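Local coordinates for flagellar hook-associated protein (Burkholderia pseudomallei, PDB 4UT1), which probably serves as a structural protein of the bacterial flagellum, forming part of the junction that joins the hook to the filament, at residues S255-E259 against T423-R428. Residues are numbered along the deposited sequence; the frame is centred on the assembly and turned at random.
Sequences SDPSE and TVLPTR
Arg428 meets Asp256 and Glu259 in a salt-bridge network that ties an Asx turn, in the loop joining strands 244-252 and 260-265, to the residues leaving strand 421-425 of a different antiparallel sheet. One arginine can thus connect two sheets of a single chain by gathering carboxylates from a turn of the other sheet. From CB the arginine runs extended, CG anti to the backbone N (chi1 -176°), through CD, and bends only at chi3, which swings the guanidinium toward the turn; the side chain also touches Gln304 of helix 287-322. Leu425 CD1 sits over the centre of one guanidinium face, 3.7 Å above its plane. NH1 donates to the syn side of Asp256 OD2 at 2.9 Å, slightly tilted from both planes, and also to a water held by Ser258 OG. NH2 donates to a second water, which lies 2.7 Å from Asp256 OD2, and it pairs with Asp370. Glu259 OE2 makes a long ion pair, 3.8 Å from Arg428 NH1, with no N-H pointing at the oxygen; its stronger partner is Arg162. The turn itself holds the aspartate: Asp256 OD1 accepts from Ser258 N at 3.0 Å and from Ser258 OG at 2.7 Å, both on the same carboxylate face, fixing its rotation and leaving OD2 directed at Arg428 NH1.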
loop_
_atom_site.group_PDB
_atom_site.type_symbol
_atom_site.label_atom_id
_atom_site.label_comp_id
_atom_site.label_asym_id
_atom_site.label_seq_id
_atom_site.Cartn_x
_atom_site.Cartn_y
_atom_site.Cartn_z
ATOM N N SER A 255 -4.498 -13.810 -12.891
ATOM C CA SER A 255 -3.957 -12.486 -12.561
ATOM C C SER A 255 -3.187 -12.455 -11.238
ATOM O O SER A 255 -2.465 -11.496 -10.941
ATOM C CB SER A 255 -5.085 -11.449 -12.540
ATOM O OG SER A 255 -6.003 -11.685 -11.492
ATOM N N ASP A 256 -3.324 -13.507 -10.445
ATOM C CA ASP A 256 -2.668 -13.552 -9.140
ATOM C C ASP A 256 -2.582 -14.999 -8.676
ATOM O O ASP A 256 -3.564 -15.555 -8.195
ATOM C CB ASP A 256 -3.439 -12.703 -8.129
ATOM C CG ASP A 256 -2.806 -12.712 -6.727
ATOM O OD1 ASP A 256 -1.796 -13.421 -6.486
ATOM O OD2 ASP A 256 -3.334 -11.988 -5.860
ATOM N N PRO A 257 -1.393 -15.607 -8.814
ATOM C CA PRO A 257 -1.223 -17.040 -8.561
ATOM C C PRO A 257 -1.317 -17.390 -7.086
ATOM O O PRO A 257 -1.406 -18.569 -6.757
ATOM C CB PRO A 257 0.186 -17.323 -9.096
ATOM C CG PRO A 257 0.891 -16.044 -8.957
ATOM C CD PRO A 257 -0.129 -14.966 -9.210
ATOM N N SER A 258 -1.283 -16.388 -6.208
ATOM C CA SER A 258 -1.483 -16.639 -4.782
ATOM C C SER A 258 -2.969 -16.836 -4.455
ATOM O O SER A 258 -3.328 -17.252 -3.349
ATOM C CB SER A 258 -0.895 -15.483 -3.945
ATOM O OG SER A 258 -1.752 -14.355 -3.939
ATOM N N GLU A 259 -3.833 -16.542 -5.421
ATOM C CA GLU A 259 -5.267 -16.640 -5.210
ATOM C C GLU A 259 -5.907 -17.595 -6.206
ATOM O O GLU A 259 -5.671 -17.501 -7.410
ATOM C CB GLU A 259 -5.924 -15.270 -5.311
ATOM C CG GLU A 259 -5.374 -14.296 -4.259
ATOM C CD GLU A 259 -6.122 -12.985 -4.186
ATOM O OE1 GLU A 259 -6.845 -12.631 -5.151
ATOM O OE2 GLU A 259 -5.982 -12.304 -3.140
ATOM N N THR A 423 -0.649 -7.649 -13.410
ATOM C CA THR A 423 -1.106 -7.315 -12.075
ATOM C C THR A 423 -0.000 -6.586 -11.349
ATOM O O THR A 423 1.147 -7.016 -11.343
ATOM C CB THR A 423 -1.514 -8.550 -11.277
ATOM O OG1 THR A 423 -2.505 -9.249 -12.015
ATOM C CG2 THR A 423 -2.084 -8.137 -9.914
ATOM N N VAL A 424 -0.351 -5.459 -10.754
ATOM C CA VAL A 424 0.634 -4.645 -10.071
ATOM C C VAL A 424 0.214 -4.484 -8.631
ATOM O O VAL A 424 -0.836 -3.892 -8.350
ATOM C CB VAL A 424 0.788 -3.275 -10.723
ATOM C CG1 VAL A 424 1.782 -2.425 -9.925
ATOM C CG2 VAL A 424 1.247 -3.445 -12.169
ATOM N N LEU A 425 1.033 -5.030 -7.731
ATOM C CA LEU A 425 0.761 -5.011 -6.299
ATOM C C LEU A 425 1.895 -4.268 -5.615
ATOM O O LEU A 425 2.862 -4.883 -5.154
ATOM C CB LEU A 425 0.641 -6.437 -5.738
ATOM C CG LEU A 425 -0.276 -7.442 -6.452
ATOM C CD1 LEU A 425 -0.229 -8.802 -5.750
ATOM C CD2 LEU A 425 -1.717 -6.937 -6.478
ATOM N N PRO A 426 1.808 -2.931 -5.577
ATOM C CA PRO A 426 2.945 -2.137 -5.112
ATOM C C PRO A 426 3.240 -2.289 -3.625
ATOM O O PRO A 426 4.405 -2.119 -3.259
ATOM C CB PRO A 426 2.519 -0.702 -5.425
ATOM C CG PRO A 426 1.442 -0.848 -6.507
ATOM C CD PRO A 426 0.718 -2.087 -6.091
ATOM N N THR A 427 2.241 -2.606 -2.799
ATOM C CA THR A 427 2.441 -2.583 -1.343
ATOM C C THR A 427 2.021 -3.837 -0.577
ATOM O O THR A 427 2.327 -3.949 0.607
ATOM C CB THR A 427 1.689 -1.410 -0.693
ATOM O OG1 THR A 427 0.285 -1.532 -0.957
ATOM C CG2 THR A 427 2.204 -0.068 -1.227
ATOM N N ARG A 428 1.333 -4.767 -1.228
ATOM C CA ARG A 428 0.875 -5.958 -0.502
ATOM C C ARG A 428 2.040 -6.677 0.172
ATOM O O ARG A 428 1.939 -7.077 1.340
ATOM C CB ARG A 428 0.146 -6.941 -1.428
ATOM C CG ARG A 428 -0.416 -8.126 -0.644
ATOM C CD ARG A 428 -1.058 -9.190 -1.527
ATOM N NE ARG A 428 -2.233 -8.694 -2.237
ATOM C CZ ARG A 428 -2.914 -9.402 -3.132
ATOM N NH1 ARG A 428 -2.535 -10.646 -3.420
ATOM N NH2 ARG A 428 -3.975 -8.868 -3.736
HETATM O O HOH W 1 -5.351 -10.267 -5.927
HETATM O O HOH W 2 -0.483 -12.467 -2.446
#